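Local coordinates for chromosome-partitioning protein Spo0J (Thermus thermophilus HB27, PDB 1VZ0) that binds the centromere-like site parS, probably through a helix-turn-helix domain, stimulates the ATPase activity of Soj and is probably involved in chromosome partitioning, at residues R82-M86 with A87-E91; E111-R115 with E116-P120; Q128-E132 with M133-Q137; L158-P162 with E163-A167; K194-E198 with K199-V203. All coordinates share one frame; numbering follows the deposited sequence.

Interaction 1: R82-M86 with A87-E91; sequences RAALM and AGLQE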
loop_
_atom_site.group_PDB
_atom_site.type_symbol
_atom_site.label_atom_id
_atom_site.label_comp_id
_atom_site.label_asym_id
_atom_site.label_seq_id
_atom_site.Cartn_x
_atom_site.Cartn_y
_atom_site.Cartn_z
ATOM N N ARG C 82 1.815 0.638 -18.175
ATOM C CA ARG C 82 1.897 -0.805 -18.342
ATOM C C ARG C 82 0.617 -1.433 -18.863
ATOM O O ARG C 82 0.656 -2.461 -19.536
ATOM C CB ARG C 82 2.330 -1.451 -17.025
ATOM C CG ARG C 82 3.687 -0.943 -16.599
ATOM C CD ARG C 82 4.367 -1.805 -15.572
ATOM N NE ARG C 82 5.706 -1.281 -15.312
ATOM C CZ ARG C 82 6.719 -1.319 -16.177
ATOM N NH1 ARG C 82 7.891 -0.801 -15.840
ATOM N NH2 ARG C 82 6.577 -1.891 -17.364
ATOM N N ALA C 83 -0.520 -0.816 -18.563
ATOM C CA ALA C 83 -1.788 -1.340 -19.047
ATOM C C ALA C 83 -1.879 -1.059 -20.546
ATOM O O ALA C 83 -2.440 -1.850 -21.301
ATOM C CB ALA C 83 -2.951 -0.687 -18.310
ATOM N N ALA C 84 -1.320 0.068 -20.972
ATOM C CA ALA C 84 -1.338 0.439 -22.381
ATOM C C ALA C 84 -0.521 -0.572 -23.171
ATOM O O ALA C 84 -0.866 -0.916 -24.305
ATOM C CB ALA C 84 -0.769 1.831 -22.562
ATOM N N LEU C 85 0.567 -1.040 -22.568
ATOM C CA LEU C 85 1.414 -2.033 -23.207
ATOM C C LEU C 85 0.628 -3.336 -23.346
ATOM O O LEU C 85 0.568 -3.916 -24.429
ATOM C CB LEU C 85 2.683 -2.264 -22.382
ATOM C CG LEU C 85 3.743 -1.163 -22.485
ATOM C CD1 LEU C 85 4.847 -1.389 -21.470
ATOM C CD2 LEU C 85 4.317 -1.159 -23.881
ATOM N N MET C 86 0.026 -3.787 -22.248
ATOM C CA MET C 86 -0.772 -5.011 -22.260
ATOM C C MET C 86 -1.891 -4.917 -23.296
ATOM O O MET C 86 -2.190 -5.889 -23.989
ATOM C CB MET C 86 -1.390 -5.271 -20.879
ATOM C CG MET C 86 -0.561 -6.153 -19.956
ATOM S SD MET C 86 -1.506 -6.662 -18.506
ATOM C CE MET C 86 -2.750 -7.657 -19.277
ATOM N N ALA C 87 -2.506 -3.741 -23.392
ATOM C CA ALA C 87 -3.600 -3.507 -24.328
ATOM C C ALA C 87 -3.141 -3.600 -25.782
ATOM O O ALA C 87 -3.961 -3.701 -26.700
ATOM C CB ALA C 87 -4.222 -2.146 -24.062
ATOM N N GLY C 88 -1.827 -3.563 -25.983
ATOM C CA GLY C 88 -1.274 -3.651 -27.321
ATOM C C GLY C 88 -1.408 -2.381 -28.140
ATOM O O GLY C 88 -1.397 -2.438 -29.369
ATOM N N LEU C 89 -1.536 -1.237 -27.476
ATOM C CA LEU C 89 -1.660 0.031 -28.187
ATOM C C LEU C 89 -0.326 0.422 -28.821
ATOM O O LEU C 89 0.740 0.088 -28.299
ATOM C CB LEU C 89 -2.120 1.143 -27.239
ATOM C CG LEU C 89 -3.467 0.975 -26.528
ATOM C CD1 LEU C 89 -3.792 2.253 -25.767
ATOM C CD2 LEU C 89 -4.564 0.672 -27.541
ATOM N N GLN C 90 -0.397 1.124 -29.952
ATOM C CA GLN C 90 0.795 1.571 -30.673
ATOM C C GLN C 90 1.140 3.001 -30.306
ATOM O O GLN C 90 2.297 3.413 -30.355
ATOM C CB GLN C 90 0.581 1.485 -32.188
ATOM C CG GLN C 90 0.931 0.136 -32.793
ATOM C CD GLN C 90 0.083 -0.985 -32.240
ATOM O OE1 GLN C 90 -1.129 -1.037 -32.467
ATOM N NE2 GLN C 90 0.714 -1.890 -31.500
ATOM N N GLU C 91 0.121 3.763 -29.944
ATOM C CA GLU C 91 0.327 5.146 -29.569
ATOM C C GLU C 91 -0.560 5.514 -28.393
ATOM O O GLU C 91 -1.645 4.964 -28.222
ATOM C CB GLU C 91 0.035 6.056 -30.756
ATOM C CG GLU C 91 1.004 5.872 -31.914
ATOM C CD GLU C 91 0.634 6.713 -33.117
ATOM O OE1 GLU C 91 1.386 6.690 -34.117
ATOM O OE2 GLU C 91 -0.412 7.395 -33.062
#
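Ala83, Ala84 and Leu85 hand their carbonyl oxygens in turn to Ala87, Leu89 and Gly88, and so helix 78-86 is brought to a stop while the chain swings out toward strand 91-96. The bond from Ala87 N to Ala83 O, at 2.8 Å, still has the helical i to i-4 spacing. Gly88 N takes Leu85 O at 2.9 Å from well above the carbonyl plane, 61° out of it. The positive phi of Gly88 (76°), which favours glycine, turns the chain so that Leu89 N can return to Ala84 O over 3.3 Å, a long bond but one running almost straight along the carbonyl direction.

The methyl of Ala87 rests against the last turn, its CB 3.3 Å from Ala83 O. Leu89 is turned with CG beside its own backbone N (chi1 -60°), which brings its branch back along the helix end; CD1 comes within 4.4 Å of Ala84 CB, a loose apolar touch. Ala83, Met86 and Ala87 pack on helix 38-57, while Ala84 and Leu85 meet Leu28 of the second subunit. The 6-to-1 bond of Leu89 N and the 5-to-2 bond of Gly88 N, with the apolar contact across the turn, make a Schellman motif, here leading into strand 91-96, outermost of the sheet within this chain and continued at Glu91 by an antiparallel strand of the second subunit.

Interaction 2: E111-R115 with E116-P120; sequences ENLQR and EDLSP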
loop_
_atom_site.group_PDB
_atom_site.type_symbol
_atom_site.label_atom_id
_atom_site.label_comp_id
_atom_site.label_asym_id
_atom_site.label_seq_id
_atom_site.Cartn_x
_atom_site.Cartn_y
_atom_site.Cartn_z
ATOM N N GLU C 111 3.791 11.983 -6.249
ATOM C CA GLU C 111 2.617 11.254 -6.729
ATOM C C GLU C 111 2.372 10.046 -5.833
ATOM O O GLU C 111 1.240 9.618 -5.616
ATOM C CB GLU C 111 2.781 10.796 -8.186
ATOM C CG GLU C 111 3.752 9.659 -8.408
ATOM C CD GLU C 111 3.549 8.951 -9.750
ATOM O OE1 GLU C 111 4.511 8.319 -10.233
ATOM O OE2 GLU C 111 2.435 9.009 -10.317
ATOM N N ASN C 112 3.454 9.504 -5.302
ATOM C CA ASN C 112 3.355 8.366 -4.417
ATOM C C ASN C 112 2.673 8.789 -3.110
ATOM O O ASN C 112 1.802 8.085 -2.591
ATOM C CB ASN C 112 4.752 7.841 -4.144
ATOM C CG ASN C 112 4.765 6.375 -3.838
ATOM O OD1 ASN C 112 4.410 5.954 -2.738
ATOM N ND2 ASN C 112 5.168 5.575 -4.818
ATOM N N LEU C 113 3.061 9.952 -2.592
ATOM C CA LEU C 113 2.497 10.467 -1.350
ATOM C C LEU C 113 1.019 10.850 -1.450
ATOM O O LEU C 113 0.380 11.120 -0.442
ATOM C CB LEU C 113 3.312 11.672 -0.873
ATOM C CG LEU C 113 4.688 11.330 -0.290
ATOM C CD1 LEU C 113 5.589 12.556 -0.270
ATOM C CD2 LEU C 113 4.505 10.764 1.114
ATOM N N GLN C 114 0.475 10.859 -2.659
ATOM C CA GLN C 114 -0.920 11.222 -2.859
ATOM C C GLN C 114 -1.855 10.015 -2.909
ATOM O O GLN C 114 -3.068 10.145 -2.705
ATOM C CB GLN C 114 -1.073 12.017 -4.157
ATOM C CG GLN C 114 -0.404 13.381 -4.146
ATOM C CD GLN C 114 -0.695 14.174 -5.410
ATOM O OE1 GLN C 114 -1.851 14.309 -5.816
ATOM N NE2 GLN C 114 0.353 14.703 -6.036
ATOM N N ARG C 115 -1.285 8.848 -3.190
ATOM C CA ARG C 115 -2.057 7.614 -3.292
ATOM C C ARG C 115 -2.821 7.250 -2.026
ATOM O O ARG C 115 -2.403 7.570 -0.918
ATOM C CB ARG C 115 -1.140 6.451 -3.668
ATOM C CG ARG C 115 -0.371 6.652 -4.951
ATOM C CD ARG C 115 0.532 5.470 -5.219
ATOM N NE ARG C 115 -0.240 4.233 -5.245
ATOM C CZ ARG C 115 -1.031 3.848 -6.247
ATOM N NH1 ARG C 115 -1.697 2.705 -6.160
ATOM N NH2 ARG C 115 -1.140 4.583 -7.345
ATOM N N GLU C 116 -3.953 6.581 -2.212
ATOM C CA GLU C 116 -4.793 6.132 -1.109
ATOM C C GLU C 116 -4.105 4.934 -0.455
ATOM O O GLU C 116 -4.573 4.381 0.538
ATOM C CB GLU C 116 -6.162 5.716 -1.647
ATOM C CG GLU C 116 -7.111 6.865 -1.882
ATOM C CD GLU C 116 -7.743 7.348 -0.593
ATOM O OE1 GLU C 116 -7.008 7.845 0.290
ATOM O OE2 GLU C 116 -8.976 7.219 -0.456
ATOM N N ASP C 117 -2.976 4.571 -1.049
ATOM C CA ASP C 117 -2.119 3.462 -0.652
ATOM C C ASP C 117 -1.213 3.708 0.552
ATOM O O ASP C 117 -0.818 2.771 1.226
ATOM C CB ASP C 117 -1.214 3.103 -1.835
ATOM C CG ASP C 117 -1.667 1.884 -2.548
ATOM O OD1 ASP C 117 -1.065 1.550 -3.580
ATOM O OD2 ASP C 117 -2.626 1.252 -2.065
ATOM N N LEU C 118 -0.873 4.970 0.787
ATOM C CA LEU C 118 0.044 5.385 1.849
ATOM C C LEU C 118 -0.165 4.943 3.297
ATOM O O LEU C 118 -1.186 5.246 3.894
ATOM C CB LEU C 118 0.146 6.916 1.852
ATOM C CG LEU C 118 1.471 7.609 1.528
ATOM C CD1 LEU C 118 1.423 9.027 2.070
ATOM C CD2 LEU C 118 2.623 6.870 2.142
ATOM N N SER C 119 0.814 4.243 3.869
ATOM C CA SER C 119 0.731 3.874 5.284
ATOM C C SER C 119 1.416 5.078 5.934
ATOM O O SER C 119 2.174 5.785 5.269
ATOM C CB SER C 119 1.533 2.611 5.583
ATOM O OG SER C 119 2.922 2.873 5.603
ATOM N N PRO C 120 1.161 5.345 7.223
ATOM C CA PRO C 120 1.852 6.510 7.774
ATOM C C PRO C 120 3.377 6.389 7.799
ATOM O O PRO C 120 4.078 7.400 7.851
ATOM C CB PRO C 120 1.227 6.662 9.164
ATOM C CG PRO C 120 0.745 5.282 9.494
ATOM C CD PRO C 120 0.198 4.787 8.190
#
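Asp117 OD1 lies at the edge of the Arg115 guanidinium, exactly in its plane, and is gripped side-on by NE and NH1 together. The salt bridge lies within a type I beta turn, Arg115 to Leu118, in the linker between helices 101-114 and 120-132 of the ParB N-terminal and helix-turn-helix regions. The shorter bond, Arg115 NH1 to Asp117 OD1 at 2.9 Å, is fairly straight; Arg115 NE reaches the same Asp117 oxygen at 3.3 Å. The guanidinium and carboxylate planes stand 58° apart, and both nitrogens come at OD1 from the same face of the carboxylate, NH1 from well above its plane. A bend at chi3 (56°) folds the arginine so that it runs alongside Asp117 and points the same way.

Asp117 OD1 also forms a salt bridge with Arg39 of the second subunit, and this shared oxygen probably eases the closeness of Arg115 and Arg39. A leucine in place of Arg115 would remove both bonds to Asp117 OD1 from this side and would probably leave the carboxylate held mainly by Arg39 of the second subunit and freer to turn.

In the turn itself, Leu118 N makes only a weak bond to Arg115 O, at 3.5 Å. Past it, Ser119 is the N-cap of helix 120-132, its OG bonded to the N of Glu122. Leu118 folds back on the helix end, where its side chain slants across that of Leu113: Leu118 CD1 meets Leu113 CD2 at 3.7 Å and Leu113 O at 3.4 Å.

Interaction 3: Q128-E132 with M133-Q137; sequences QALLE and MGLTQ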
loop_
_atom_site.group_PDB
_atom_site.type_symbol
_atom_site.label_atom_id
_atom_site.label_comp_id
_atom_site.label_asym_id
_atom_site.label_seq_id
_atom_site.Cartn_x
_atom_site.Cartn_y
_atom_site.Cartn_z
ATOM N N GLN C 128 10.807 12.500 4.337
ATOM C CA GLN C 128 12.235 12.513 4.615
ATOM C C GLN C 128 13.075 12.539 3.339
ATOM O O GLN C 128 14.114 13.199 3.286
ATOM C CB GLN C 128 12.637 11.306 5.456
ATOM C CG GLN C 128 14.092 11.350 5.855
ATOM C CD GLN C 128 14.537 10.108 6.582
ATOM O OE1 GLN C 128 14.508 9.004 6.026
ATOM N NE2 GLN C 128 14.955 10.274 7.833
ATOM N N ALA C 129 12.633 11.816 2.318
ATOM C CA ALA C 129 13.359 11.783 1.060
ATOM C C ALA C 129 13.320 13.170 0.411
ATOM O O ALA C 129 14.311 13.623 -0.159
ATOM C CB ALA C 129 12.750 10.740 0.122
ATOM N N LEU C 130 12.173 13.840 0.497
ATOM C CA LEU C 130 12.040 15.167 -0.087
ATOM C C LEU C 130 12.956 16.159 0.631
ATOM O O LEU C 130 13.537 17.042 -0.000
ATOM C CB LEU C 130 10.582 15.631 -0.027
ATOM C CG LEU C 130 9.639 14.946 -1.024
ATOM C CD1 LEU C 130 8.187 15.326 -0.754
ATOM C CD2 LEU C 130 10.047 15.343 -2.435
ATOM N N LEU C 131 13.090 15.998 1.945
ATOM C CA LEU C 131 13.955 16.863 2.739
ATOM C C LEU C 131 15.408 16.653 2.327
ATOM O O LEU C 131 16.169 17.610 2.193
ATOM C CB LEU C 131 13.825 16.550 4.235
ATOM C CG LEU C 131 12.529 16.862 4.970
ATOM C CD1 LEU C 131 12.695 16.490 6.442
ATOM C CD2 LEU C 131 12.195 18.333 4.821
ATOM N N GLU C 132 15.787 15.390 2.143
ATOM C CA GLU C 132 17.151 15.052 1.759
ATOM C C GLU C 132 17.499 15.626 0.397
ATOM O O GLU C 132 18.670 15.774 0.052
ATOM C CB GLU C 132 17.336 13.535 1.744
ATOM C CG GLU C 132 17.395 12.923 3.128
ATOM C CD GLU C 132 17.336 11.415 3.101
ATOM O OE1 GLU C 132 17.502 10.801 4.175
ATOM O OE2 GLU C 132 17.117 10.840 2.012
ATOM N N MET C 133 16.473 15.951 -0.375
ATOM C CA MET C 133 16.681 16.519 -1.689
ATOM C C MET C 133 16.779 18.039 -1.612
ATOM O O MET C 133 16.935 18.711 -2.624
ATOM C CB MET C 133 15.553 16.088 -2.623
ATOM C CG MET C 133 15.727 14.676 -3.134
ATOM S SD MET C 133 14.378 14.147 -4.153
ATOM C CE MET C 133 14.304 15.503 -5.362
ATOM N N GLY C 134 16.691 18.578 -0.403
ATOM C CA GLY C 134 16.799 20.016 -0.246
ATOM C C GLY C 134 15.530 20.776 0.092
ATOM O O GLY C 134 15.596 21.964 0.411
ATOM N N LEU C 135 14.375 20.120 0.026
ATOM C CA LEU C 135 13.131 20.808 0.345
ATOM C C LEU C 135 12.938 21.038 1.831
ATOM O O LEU C 135 13.588 20.410 2.670
ATOM C CB LEU C 135 11.919 20.048 -0.185
ATOM C CG LEU C 135 11.617 20.157 -1.676
ATOM C CD1 LEU C 135 12.665 19.397 -2.469
ATOM C CD2 LEU C 135 10.231 19.597 -1.951
ATOM N N THR C 136 12.024 21.954 2.134
ATOM C CA THR C 136 11.688 22.305 3.499
ATOM C C THR C 136 10.339 21.674 3.782
ATOM O O THR C 136 9.595 21.337 2.855
ATOM C CB THR C 136 11.533 23.825 3.668
ATOM O OG1 THR C 136 12.547 24.495 2.916
ATOM C CG2 THR C 136 11.665 24.211 5.141
ATOM N N GLN C 137 10.024 21.520 5.063
ATOM C CA GLN C 137 8.752 20.938 5.458
ATOM C C GLN C 137 7.625 21.754 4.833
ATOM O O GLN C 137 6.588 21.214 4.452
ATOM C CB GLN C 137 8.627 20.932 6.986
ATOM C CG GLN C 137 9.754 20.181 7.687
ATOM C CD GLN C 137 9.460 19.913 9.147
ATOM O OE1 GLN C 137 10.300 19.381 9.877
ATOM N NE2 GLN C 137 8.260 20.276 9.584
#
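Met133, Gly134 and Leu135 turn back on the last carbonyls of helix 120-132 in a Schellman motif, which joins this helix to helix 137-144, the start of the inferred DNA-binding helix-turn-helix.

Among the backbone bonds, Leu135 N to Leu130 O (3.2 Å) and Gly134 N to Leu131 O (2.8 Å) close the turn. The second donor stands above the carbonyl plane. Met133 N is shared weakly between Ala129 O and Leu130 O. With phi at 108° and psi at -10°, Gly134 adopts angles at which a CB would be jammed against the preceding carbonyl oxygen.

Apolar contacts flank these bonds. Leu130 CD2 and Leu135 CD2 approach to 4.3 Å, and both residues also pack on Val140 of helix 137-144. The Met133 side chain goes on to Arg102 and Leu105 of helix 101-114. Leu131 and Gln128 instead face Leu155 of helix 148-156.

A third kind of contact flanks the turn: Leu131 CA points its hydrogen at Leu135 O, a CA-H...O contact of 3.6 Å. With CG beside the backbone N (chi1 -68°), Leu131 also brings CD2 to 3.3 Å from Leu135 O.

Interaction 4: L158-P162 with E163-A167; sequences LQLPP and EALEA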
loop_
_atom_site.group_PDB
_atom_site.type_symbol
_atom_site.label_atom_id
_atom_site.label_comp_id
_atom_site.label_asym_id
_atom_site.label_seq_id
_atom_site.Cartn_x
_atom_site.Cartn_y
_atom_site.Cartn_z
ATOM N N LEU C 158 10.033 7.964 12.213
ATOM C CA LEU C 158 11.277 7.348 11.774
ATOM C C LEU C 158 12.329 7.105 12.849
ATOM O O LEU C 158 13.356 6.494 12.570
ATOM C CB LEU C 158 11.886 8.149 10.623
ATOM C CG LEU C 158 10.979 8.195 9.387
ATOM C CD1 LEU C 158 11.672 8.951 8.279
ATOM C CD2 LEU C 158 10.637 6.782 8.935
ATOM N N GLN C 159 12.105 7.570 14.071
ATOM C CA GLN C 159 13.089 7.290 15.095
ATOM C C GLN C 159 12.673 6.084 15.915
ATOM O O GLN C 159 13.326 5.725 16.893
ATOM C CB GLN C 159 13.330 8.513 15.979
ATOM C CG GLN C 159 12.111 9.213 16.485
ATOM C CD GLN C 159 12.433 10.608 16.996
ATOM O OE1 GLN C 159 12.903 11.460 16.239
ATOM N NE2 GLN C 159 12.187 10.847 18.283
ATOM N N LEU C 160 11.586 5.439 15.496
ATOM C CA LEU C 160 11.103 4.250 16.195
ATOM C C LEU C 160 11.870 3.026 15.691
ATOM O O LEU C 160 12.369 3.009 14.571
ATOM C CB LEU C 160 9.591 4.051 15.960
ATOM C CG LEU C 160 8.587 4.960 16.695
ATOM C CD1 LEU C 160 7.162 4.646 16.231
ATOM C CD2 LEU C 160 8.686 4.738 18.203
ATOM N N PRO C 161 12.003 2.000 16.526
ATOM C CA PRO C 161 12.726 0.812 16.060
ATOM C C PRO C 161 11.950 0.129 14.924
ATOM O O PRO C 161 10.721 0.197 14.872
ATOM C CB PRO C 161 12.822 -0.050 17.315
ATOM C CG PRO C 161 11.640 0.398 18.144
ATOM C CD PRO C 161 11.615 1.881 17.940
ATOM N N PRO C 162 12.663 -0.513 13.986
ATOM C CA PRO C 162 12.046 -1.207 12.846
ATOM C C PRO C 162 10.816 -2.064 13.196
ATOM O O PRO C 162 9.786 -1.966 12.531
ATOM C CB PRO C 162 13.199 -2.040 12.282
ATOM C CG PRO C 162 14.398 -1.163 12.556
ATOM C CD PRO C 162 14.132 -0.664 13.968
ATOM N N GLU C 163 10.908 -2.891 14.231
ATOM C CA GLU C 163 9.759 -3.722 14.606
ATOM C C GLU C 163 8.522 -2.903 15.013
ATOM O O GLU C 163 7.387 -3.337 14.805
ATOM C CB GLU C 163 10.131 -4.727 15.715
ATOM C CG GLU C 163 11.078 -4.214 16.757
ATOM C CD GLU C 163 12.528 -4.317 16.330
ATOM O OE1 GLU C 163 13.057 -5.444 16.306
ATOM O OE2 GLU C 163 13.137 -3.276 16.013
ATOM N N ALA C 164 8.721 -1.717 15.575
ATOM C CA ALA C 164 7.573 -0.893 15.939
ATOM C C ALA C 164 6.944 -0.357 14.648
ATOM O O ALA C 164 5.724 -0.291 14.527
ATOM C CB ALA C 164 7.994 0.246 16.822
ATOM N N LEU C 165 7.774 0.018 13.679
ATOM C CA LEU C 165 7.243 0.519 12.414
ATOM C C LEU C 165 6.518 -0.594 11.640
ATOM O O LEU C 165 5.528 -0.330 10.958
ATOM C CB LEU C 165 8.360 1.125 11.552
ATOM C CG LEU C 165 9.052 2.397 12.064
ATOM C CD1 LEU C 165 10.142 2.813 11.086
ATOM C CD2 LEU C 165 8.051 3.530 12.226
ATOM N N GLU C 166 7.003 -1.831 11.755
ATOM C CA GLU C 166 6.375 -2.972 11.086
ATOM C C GLU C 166 5.000 -3.253 11.682
ATOM O O GLU C 166 4.043 -3.552 10.956
ATOM C CB GLU C 166 7.238 -4.235 11.224
ATOM C CG GLU C 166 8.318 -4.337 10.188
ATOM C CD GLU C 166 7.748 -4.453 8.786
ATOM O OE1 GLU C 166 8.267 -3.781 7.875
ATOM O OE2 GLU C 166 6.789 -5.224 8.594
ATOM N N ALA C 167 4.915 -3.163 13.003
ATOM C CA ALA C 167 3.667 -3.414 13.704
ATOM C C ALA C 167 2.634 -2.369 13.288
ATOM O O ALA C 167 1.428 -2.642 13.238
ATOM C CB ALA C 167 3.901 -3.367 15.197
HETATM O O HOH W 1 9.804 -1.696 9.405
#
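Pro161, the N-cap of helix 162-169, meets Ala164 and Leu165 through its carbonyl oxygen, and here the contact is tight. Pro161 O accepts Leu165 N in the carbonyl plane at 3.2 Å and Ala164 N from above it at 2.9 Å. Pro162 O continues the pattern, receiving Glu166 N at 2.9 Å. On the apolar side, the Pro161 ring sets CG 3.9 Å from Ala164 CB, and Leu160 CB meets Leu165 CD2 at 4.1 Å.

The polar side is less directly joined: its links run through a water and the second subunit. Glu163 holds CG between its backbone N and carbonyl carbon (chi1 37°) and bends again at chi2, which doubles the chain back beside the Pro162 ring and puts OE2 3.5 Å from Pro161 CB. Its OE1 is hydrogen-bonded to Ser53 OG of the second subunit. One water donates to both Pro162 O and Glu166 OE1; the same carboxylate oxygen forms a salt bridge with Arg79 of the second subunit, and a cobalt ion lies about 4 Å from the Glu166 side chain.

Within its own chain, this helix start packs on several flanks: Leu160 against helix 175-183, Leu165 with Leu158 against helix 120-132, and Pro161 with Glu163 on Leu190 of helix 189-199.

Interaction 5: K194-E198 with K199-V203; sequences KEILE and KGLSV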
loop_
_atom_site.group_PDB
_atom_site.type_symbol
_atom_site.label_atom_id
_atom_site.label_comp_id
_atom_site.label_asym_id
_atom_site.label_seq_id
_atom_site.Cartn_x
_atom_site.Cartn_y
_atom_site.Cartn_z
ATOM N N LYS C 194 6.059 -4.617 23.128
ATOM C CA LYS C 194 5.602 -5.933 23.559
ATOM C C LYS C 194 4.393 -5.807 24.480
ATOM O O LYS C 194 3.397 -6.500 24.291
ATOM C CB LYS C 194 6.724 -6.696 24.279
ATOM C CG LYS C 194 7.833 -7.201 23.366
ATOM C CD LYS C 194 8.887 -7.989 24.142
ATOM C CE LYS C 194 8.273 -9.207 24.834
ATOM N NZ LYS C 194 9.267 -9.973 25.642
ATOM N N GLU C 195 4.485 -4.924 25.473
ATOM C CA GLU C 195 3.383 -4.724 26.409
ATOM C C GLU C 195 2.094 -4.419 25.658
ATOM O O GLU C 195 1.051 -5.015 25.923
ATOM C CB GLU C 195 3.697 -3.573 27.369
ATOM C CG GLU C 195 4.730 -3.907 28.424
ATOM C CD GLU C 195 4.229 -4.938 29.425
ATOM O OE1 GLU C 195 3.272 -4.632 30.168
ATOM O OE2 GLU C 195 4.787 -6.054 29.472
ATOM N N ILE C 196 2.170 -3.490 24.716
ATOM C CA ILE C 196 0.999 -3.111 23.944
ATOM C C ILE C 196 0.417 -4.292 23.175
ATOM O O ILE C 196 -0.790 -4.536 23.216
ATOM C CB ILE C 196 1.328 -1.997 22.942
ATOM C CG1 ILE C 196 1.746 -0.734 23.696
ATOM C CG2 ILE C 196 0.119 -1.751 22.023
ATOM C CD1 ILE C 196 2.138 0.431 22.786
ATOM N N LEU C 197 1.277 -5.020 22.472
ATOM C CA LEU C 197 0.838 -6.162 21.684
ATOM C C LEU C 197 0.287 -7.304 22.529
ATOM O O LEU C 197 -0.789 -7.835 22.242
ATOM C CB LEU C 197 1.985 -6.680 20.821
ATOM C CG LEU C 197 2.496 -5.679 19.781
ATOM C CD1 LEU C 197 3.676 -6.278 19.026
ATOM C CD2 LEU C 197 1.358 -5.313 18.815
ATOM N N GLU C 198 1.020 -7.678 23.571
ATOM C CA GLU C 198 0.599 -8.772 24.427
ATOM C C GLU C 198 -0.712 -8.524 25.139
ATOM O O GLU C 198 -1.523 -9.438 25.277
ATOM C CB GLU C 198 1.664 -9.074 25.476
ATOM C CG GLU C 198 2.892 -9.752 24.931
ATOM C CD GLU C 198 3.878 -10.109 26.022
ATOM O OE1 GLU C 198 4.927 -10.700 25.691
ATOM O OE2 GLU C 198 3.605 -9.801 27.205
ATOM N N LYS C 199 -0.923 -7.292 25.588
ATOM C CA LYS C 199 -2.131 -6.962 26.336
ATOM C C LYS C 199 -3.229 -6.201 25.591
ATOM O O LYS C 199 -4.268 -5.889 26.174
ATOM C CB LYS C 199 -1.734 -6.209 27.609
ATOM C CG LYS C 199 -0.724 -6.977 28.448
ATOM C CD LYS C 199 -0.232 -6.186 29.651
ATOM C CE LYS C 199 0.724 -7.029 30.491
ATOM N NZ LYS C 199 1.195 -6.311 31.711
ATOM N N GLY C 200 -3.019 -5.916 24.310
ATOM C CA GLY C 200 -4.027 -5.194 23.545
ATOM C C GLY C 200 -4.328 -3.812 24.111
ATOM O O GLY C 200 -5.472 -3.339 24.074
ATOM N N LEU C 201 -3.290 -3.161 24.632
ATOM C CA LEU C 201 -3.421 -1.835 25.224
ATOM C C LEU C 201 -3.988 -0.770 24.306
ATOM O O LEU C 201 -3.745 -0.779 23.098
ATOM C CB LEU C 201 -2.063 -1.351 25.715
ATOM C CG LEU C 201 -1.640 -1.690 27.135
ATOM C CD1 LEU C 201 -2.083 -3.090 27.481
ATOM C CD2 LEU C 201 -0.126 -1.507 27.259
ATOM N N SER C 202 -4.742 0.156 24.890
ATOM C CA SER C 202 -5.287 1.271 24.127
ATOM C C SER C 202 -4.185 2.344 24.114
ATOM O O SER C 202 -3.185 2.217 24.814
ATOM C CB SER C 202 -6.537 1.832 24.814
ATOM O OG SER C 202 -6.213 2.416 26.066
ATOM N N VAL C 203 -4.363 3.395 23.327
ATOM C CA VAL C 203 -3.374 4.457 23.297
ATOM C C VAL C 203 -3.236 5.054 24.697
ATOM O O VAL C 203 -2.122 5.250 25.195
ATOM C CB VAL C 203 -3.775 5.559 22.304
ATOM C CG1 VAL C 203 -2.840 6.777 22.446
ATOM C CG2 VAL C 203 -3.704 5.005 20.885
#
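Glu195 and Lys199, one helical turn apart, run side by side and point the same way, joined at their ends by a salt bridge. Lys199 is extended from CG to NZ, whereas Glu195 bends at chi2 (-68°), and this curl carries its carboxylate to the ammonium. Lys199 NZ meets Glu195 OE1 at 3.1 Å from the syn side, only 16° out of the carboxylate plane, and Lys199 CE rests 3.5 Å from that oxygen. Beneath the pair, Lys199 N donates to Glu195 O at 3.0 Å, tying the two residues through backbone and side chain alike. A glutamine in place of Glu195 would probably lose the charge attraction and leave the Lys199 ammonium more mobile on this exposed face.

The apolar pair is turned differently: Ile196 and Leu201 cross at about a right angle, with Ile196 CG1 4.1 Å from Leu201 CD2. Leu201 is directed back at the helix, and its CD2 also lies 3.9 Å from Ile196 CA. Leu201 N uses a lone pair of Ile196 O at 3.2 Å; Gly200 N adds a weak bond to that oxygen. Gly200 leaves the helix with a positive phi (60°), a value that favours glycine.

Helix 189-199 leads into helix 203-207, N-capped by Ser202, with Ile196 packed on helix 175-183 and Leu197 lying on Ile173 of the loop before helix 175-183 and on Gln61 of the second subunit.

The five contacts follow one another along the chain, each at a helix end. Interaction 1 stands apart in the ParB N-terminal domain, its centre about 49 Å from that of interaction 5. Interaction 2 joins this domain to the helix-turn-helix domain and touches interaction 3, where Leu113 CD1 packs on Leu130 CD1 at 3.8 Å. Interaction 3 in turn meets interaction 4, Gln128 CD lying 3.5 Å from Leu158 CD1, beside the inferred DNA-binding motif. Interactions 4 and 5 have centres about 15 Å apart but do not touch. All five contacts reach the second subunit, and a cobalt ion lies about 6 Å from the Glu116 side chain in interaction 2.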